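PDB 7D6V: succinate dehydrogenase (Membrane anchor subunit) from Mycolicibacterium smegmatis, which helps hold a succinate dehydrogenase in the membrane, binds an Fe2S2 cluster and ubiquinone-1 there, and probably passes electrons from succinate oxidation to quinone. Local coordinates for residues A62-C74 with V168-P180. Sequence-based numbering, arbitrary orientation.
Sequences ADYHYLTPFYSPC and VNTYDAITAFHSP
H178 ND1 donates a hydrogen bond of 3.2 Å to D63 O. The bond is fairly straight, 161° at the hydrogen, and D63 O lies close to the plane of the H178 ring. The same ring meets H65 in a T-shaped pair. H65 turns its edge to one face of H178, with centroids 4.2 Å apart and planes at 75°. H178 CG lies beside its own carbonyl carbon and anti to the backbone N (chi1 -164°), and the ring reaches D63 O and H65 from there. Next to this pair the backbones touch through two CA-H...O contacts: Y64 CA to H178 O at 3.5 Å, and A176 CA to H65 O at 3.3 Å. P180 CD sits at the edge of the Y64 ring, 3.7 Å from CE1. A176 CB lies in the plane of the Y66 ring at its edge, 3.8 Å from CD1. Farther along, the D172 carboxylate meets two residues of the other segment. L67 CD2 is 3.7 Å from its OD1, while S72 CB is near its OD2. D172 OD1 also takes a weak hydrogen bond from H85. At the far end P73 packs loosely on V168.

The contact lays the 62-74 segment along the last turns of helix 155-175 and the chain that follows it. Strand 66-67 pairs antiparallel with 60-61 in a small hairpin with a G1 beta bulge at H65 and Y66. Behind the hairpin, T68 and F70 touch helices 33-55 and 240-264, while Y66 and P69 rest on helix 188-204.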
loop_
_atom_site.group_PDB
_atom_site.type_symbol
_atom_site.label_atom_id
_atom_site.label_comp_id
_atom_site.label_asym_id
_atom_site.label_seq_id
_atom_site.Cartn_x
_atom_site.Cartn_y
_atom_site.Cartn_z
ATOM N N ALA C 62 -37.327 -41.332 -29.551
ATOM C CA ALA C 62 -36.959 -42.012 -30.786
ATOM C C ALA C 62 -37.198 -41.131 -32.007
ATOM O O ALA C 62 -36.448 -41.207 -32.986
ATOM C CB ALA C 62 -37.731 -43.322 -30.910
ATOM N N ASP C 63 -38.243 -40.300 -31.972
ATOM C CA ASP C 63 -38.614 -39.517 -33.147
ATOM C C ASP C 63 -37.567 -38.459 -33.474
ATOM O O ASP C 63 -37.137 -38.333 -34.625
ATOM C CB ASP C 63 -39.975 -38.865 -32.930
ATOM C CG ASP C 63 -41.109 -39.701 -33.468
ATOM O OD1 ASP C 63 -42.207 -39.147 -33.679
ATOM O OD2 ASP C 63 -40.902 -40.913 -33.687
ATOM N N TYR C 64 -37.151 -37.685 -32.477
ATOM C CA TYR C 64 -36.256 -36.558 -32.693
ATOM C C TYR C 64 -34.859 -36.810 -32.158
ATOM O O TYR C 64 -34.055 -35.876 -32.101
ATOM C CB TYR C 64 -36.842 -35.294 -32.064
ATOM C CG TYR C 64 -38.330 -35.170 -32.263
ATOM C CD1 TYR C 64 -38.892 -35.294 -33.523
ATOM C CD2 TYR C 64 -39.174 -34.948 -31.191
ATOM C CE1 TYR C 64 -40.248 -35.197 -33.708
ATOM C CE2 TYR C 64 -40.534 -34.843 -31.368
ATOM C CZ TYR C 64 -41.066 -34.969 -32.628
ATOM O OH TYR C 64 -42.423 -34.865 -32.802
ATOM N N HIS C 65 -34.556 -38.045 -31.754
ATOM C CA HIS C 65 -33.213 -38.432 -31.332
ATOM C C HIS C 65 -32.710 -37.550 -30.191
ATOM O O HIS C 65 -31.617 -36.987 -30.244
ATOM C CB HIS C 65 -32.248 -38.407 -32.518
ATOM C CG HIS C 65 -32.378 -39.588 -33.428
ATOM N ND1 HIS C 65 -33.390 -39.704 -34.355
ATOM C CD2 HIS C 65 -31.613 -40.694 -33.569
ATOM C CE1 HIS C 65 -33.251 -40.837 -35.017
ATOM N NE2 HIS C 65 -32.179 -41.456 -34.561
ATOM N N TYR C 66 -33.521 -37.436 -29.148
ATOM C CA TYR C 66 -33.169 -36.670 -27.963
ATOM C C TYR C 66 -32.652 -37.621 -26.898
ATOM O O TYR C 66 -33.311 -38.614 -26.581
ATOM C CB TYR C 66 -34.371 -35.899 -27.419
ATOM C CG TYR C 66 -34.826 -34.736 -28.258
ATOM C CD1 TYR C 66 -33.947 -34.059 -29.084
ATOM C CD2 TYR C 66 -36.140 -34.304 -28.207
ATOM C CE1 TYR C 66 -34.369 -32.991 -29.847
ATOM C CE2 TYR C 66 -36.570 -33.238 -28.961
ATOM C CZ TYR C 66 -35.683 -32.584 -29.777
ATOM O OH TYR C 66 -36.113 -31.523 -30.530
ATOM N N LEU C 67 -31.485 -37.313 -26.343
ATOM C CA LEU C 67 -30.874 -38.138 -25.313
ATOM C C LEU C 67 -30.435 -37.255 -24.158
ATOM O O LEU C 67 -29.748 -36.251 -24.364
ATOM C CB LEU C 67 -29.684 -38.924 -25.863
ATOM C CG LEU C 67 -28.993 -39.866 -24.879
ATOM C CD1 LEU C 67 -29.948 -40.943 -24.404
ATOM C CD2 LEU C 67 -27.772 -40.479 -25.520
ATOM N N THR C 68 -30.838 -37.630 -22.952
ATOM C CA THR C 68 -30.439 -36.893 -21.766
ATOM C C THR C 68 -28.929 -36.995 -21.563
ATOM O O THR C 68 -28.346 -38.064 -21.772
ATOM C CB THR C 68 -31.166 -37.439 -20.537
ATOM O OG1 THR C 68 -32.581 -37.341 -20.732
ATOM C CG2 THR C 68 -30.792 -36.654 -19.320
ATOM N N PRO C 69 -28.263 -35.907 -21.165
ATOM C CA PRO C 69 -26.836 -36.008 -20.820
ATOM C C PRO C 69 -26.551 -36.937 -19.654
ATOM O O PRO C 69 -25.433 -37.456 -19.560
ATOM C CB PRO C 69 -26.455 -34.561 -20.484
ATOM C CG PRO C 69 -27.468 -33.730 -21.170
ATOM C CD PRO C 69 -28.735 -34.514 -21.174
ATOM N N PHE C 70 -27.515 -37.159 -18.760
ATOM C CA PHE C 70 -27.322 -38.092 -17.657
ATOM C C PHE C 70 -27.329 -39.545 -18.109
ATOM O O PHE C 70 -27.005 -40.426 -17.305
ATOM C CB PHE C 70 -28.389 -37.867 -16.584
ATOM C CG PHE C 70 -28.115 -36.688 -15.693
ATOM C CD1 PHE C 70 -29.122 -35.813 -15.347
ATOM C CD2 PHE C 70 -26.846 -36.461 -15.196
ATOM C CE1 PHE C 70 -28.876 -34.733 -14.532
ATOM C CE2 PHE C 70 -26.593 -35.380 -14.378
ATOM C CZ PHE C 70 -27.611 -34.515 -14.048
ATOM N N TYR C 71 -27.694 -39.814 -19.362
ATOM C CA TYR C 71 -27.635 -41.150 -19.940
ATOM C C TYR C 71 -26.791 -41.173 -21.208
ATOM O O TYR C 71 -26.950 -42.079 -22.028
ATOM C CB TYR C 71 -29.040 -41.667 -20.265
ATOM C CG TYR C 71 -29.876 -42.074 -19.079
ATOM C CD1 TYR C 71 -30.368 -41.125 -18.198
ATOM C CD2 TYR C 71 -30.193 -43.405 -18.854
ATOM C CE1 TYR C 71 -31.136 -41.491 -17.119
ATOM C CE2 TYR C 71 -30.965 -43.779 -17.778
ATOM C CZ TYR C 71 -31.432 -42.818 -16.914
ATOM O OH TYR C 71 -32.202 -43.183 -15.838
ATOM N N SER C 72 -25.891 -40.192 -21.386
ATOM C CA SER C 72 -25.400 -39.894 -22.732
ATOM C C SER C 72 -24.602 -41.046 -23.333
ATOM O O SER C 72 -25.039 -41.608 -24.351
ATOM C CB SER C 72 -24.634 -38.568 -22.728
ATOM O OG SER C 72 -25.491 -37.486 -22.420
ATOM N N PRO C 73 -23.449 -41.460 -22.777
ATOM C CA PRO C 73 -22.814 -42.662 -23.329
ATOM C C PRO C 73 -23.611 -43.887 -22.918
ATOM O O PRO C 73 -23.598 -44.288 -21.751
ATOM C CB PRO C 73 -21.407 -42.645 -22.714
ATOM C CG PRO C 73 -21.262 -41.290 -22.092
ATOM C CD PRO C 73 -22.645 -40.913 -21.676
ATOM N N CYS C 74 -24.317 -44.485 -23.871
ATOM C CA CYS C 74 -25.344 -45.480 -23.584
ATOM C C CYS C 74 -24.931 -46.768 -24.291
ATOM O O CYS C 74 -25.383 -47.060 -25.399
ATOM C CB CYS C 74 -26.703 -44.936 -24.059
ATOM S SG CYS C 74 -28.157 -45.597 -23.243
ATOM N N VAL C 168 -18.450 -35.857 -26.459
ATOM C CA VAL C 168 -19.531 -36.831 -26.625
ATOM C C VAL C 168 -20.893 -36.140 -26.570
ATOM O O VAL C 168 -21.788 -36.417 -27.383
ATOM C CB VAL C 168 -19.411 -37.942 -25.568
ATOM C CG1 VAL C 168 -20.719 -38.696 -25.432
ATOM C CG2 VAL C 168 -18.288 -38.888 -25.931
ATOM N N ASN C 169 -21.069 -35.227 -25.615
ATOM C CA ASN C 169 -22.320 -34.482 -25.515
ATOM C C ASN C 169 -22.546 -33.583 -26.723
ATOM O O ASN C 169 -23.692 -33.384 -27.139
ATOM C CB ASN C 169 -22.339 -33.660 -24.229
ATOM C CG ASN C 169 -22.447 -34.520 -22.994
ATOM O OD1 ASN C 169 -22.924 -35.649 -23.053
ATOM N ND2 ASN C 169 -22.001 -33.991 -21.863
ATOM N N THR C 170 -21.479 -33.017 -27.286
ATOM C CA THR C 170 -21.614 -32.229 -28.504
ATOM C C THR C 170 -22.090 -33.094 -29.661
ATOM O O THR C 170 -22.935 -32.670 -30.458
ATOM C CB THR C 170 -20.285 -31.562 -28.844
ATOM O OG1 THR C 170 -19.719 -31.005 -27.654
ATOM C CG2 THR C 170 -20.490 -30.458 -29.862
ATOM N N TYR C 171 -21.556 -34.310 -29.770
ATOM C CA TYR C 171 -22.046 -35.227 -30.794
ATOM C C TYR C 171 -23.525 -35.529 -30.592
ATOM O O TYR C 171 -24.303 -35.549 -31.555
ATOM C CB TYR C 171 -21.225 -36.515 -30.781
ATOM C CG TYR C 171 -21.705 -37.539 -31.778
ATOM C CD1 TYR C 171 -21.288 -37.497 -33.096
ATOM C CD2 TYR C 171 -22.588 -38.539 -31.404
ATOM C CE1 TYR C 171 -21.731 -38.424 -34.011
ATOM C CE2 TYR C 171 -23.036 -39.467 -32.312
ATOM C CZ TYR C 171 -22.604 -39.406 -33.614
ATOM O OH TYR C 171 -23.051 -40.337 -34.520
ATOM N N ASP C 172 -23.926 -35.772 -29.343
ATOM C CA ASP C 172 -25.333 -36.024 -29.041
ATOM C C ASP C 172 -26.208 -34.853 -29.473
ATOM O O ASP C 172 -27.243 -35.038 -30.127
ATOM C CB ASP C 172 -25.501 -36.288 -27.546
ATOM C CG ASP C 172 -25.253 -37.728 -27.180
ATOM O OD1 ASP C 172 -25.699 -38.615 -27.930
ATOM O OD2 ASP C 172 -24.606 -37.978 -26.144
ATOM N N ALA C 173 -25.799 -33.634 -29.119
ATOM C CA ALA C 173 -26.577 -32.453 -29.471
ATOM C C ALA C 173 -26.672 -32.278 -30.980
ATOM O O ALA C 173 -27.727 -31.905 -31.502
ATOM C CB ALA C 173 -25.969 -31.210 -28.825
ATOM N N ILE C 174 -25.579 -32.534 -31.700
ATOM C CA ILE C 174 -25.606 -32.386 -33.150
ATOM C C ILE C 174 -26.547 -33.406 -33.777
ATOM O O ILE C 174 -27.318 -33.081 -34.686
ATOM C CB ILE C 174 -24.185 -32.490 -33.727
ATOM C CG1 ILE C 174 -23.368 -31.261 -33.336
ATOM C CG2 ILE C 174 -24.232 -32.630 -35.233
ATOM C CD1 ILE C 174 -21.909 -31.361 -33.690
ATOM N N THR C 175 -26.513 -34.651 -33.301
ATOM C CA THR C 175 -27.410 -35.651 -33.868
ATOM C C THR C 175 -28.851 -35.481 -33.407
ATOM O O THR C 175 -29.743 -36.109 -33.983
ATOM C CB THR C 175 -26.924 -37.060 -33.534
ATOM O OG1 THR C 175 -26.958 -37.258 -32.117
ATOM C CG2 THR C 175 -25.510 -37.262 -34.032
ATOM N N ALA C 176 -29.100 -34.650 -32.393
ATOM C CA ALA C 176 -30.467 -34.401 -31.957
ATOM C C ALA C 176 -31.302 -33.664 -32.999
ATOM O O ALA C 176 -32.531 -33.666 -32.895
ATOM C CB ALA C 176 -30.463 -33.610 -30.651
ATOM N N PHE C 177 -30.676 -33.032 -33.992
ATOM C CA PHE C 177 -31.401 -32.268 -35.010
ATOM C C PHE C 177 -32.047 -33.226 -36.011
ATOM O O PHE C 177 -31.682 -33.307 -37.184
ATOM C CB PHE C 177 -30.472 -31.286 -35.708
ATOM C CG PHE C 177 -30.256 -30.017 -34.949
ATOM C CD1 PHE C 177 -31.132 -28.958 -35.092
ATOM C CD2 PHE C 177 -29.176 -29.876 -34.100
ATOM C CE1 PHE C 177 -30.940 -27.786 -34.398
ATOM C CE2 PHE C 177 -28.978 -28.707 -33.403
ATOM C CZ PHE C 177 -29.860 -27.661 -33.552
ATOM N N HIS C 178 -33.052 -33.948 -35.526
ATOM C CA HIS C 178 -33.690 -34.990 -36.309
ATOM C C HIS C 178 -35.204 -34.868 -36.241
ATOM O O HIS C 178 -35.771 -34.321 -35.295
ATOM C CB HIS C 178 -33.264 -36.386 -35.838
ATOM C CG HIS C 178 -33.583 -37.469 -36.818
ATOM N ND1 HIS C 178 -34.618 -38.357 -36.634
ATOM C CD2 HIS C 178 -33.012 -37.794 -38.001
ATOM C CE1 HIS C 178 -34.665 -39.192 -37.656
ATOM N NE2 HIS C 178 -33.703 -38.870 -38.501
ATOM N N SER C 179 -35.842 -35.390 -37.281
ATOM C CA SER C 179 -37.287 -35.481 -37.403
ATOM C C SER C 179 -37.603 -36.784 -38.118
ATOM O O SER C 179 -36.734 -37.350 -38.791
ATOM C CB SER C 179 -37.854 -34.283 -38.181
ATOM O OG SER C 179 -39.243 -34.124 -37.971
ATOM N N PRO C 180 -38.829 -37.291 -37.997
ATOM C CA PRO C 180 -39.194 -38.499 -38.756
ATOM C C PRO C 180 -39.171 -38.303 -40.267
ATOM O O PRO C 180 -39.539 -39.213 -41.015
ATOM C CB PRO C 180 -40.609 -38.831 -38.264
ATOM C CG PRO C 180 -40.865 -37.987 -37.088
ATOM C CD PRO C 180 -39.770 -36.996 -36.904
#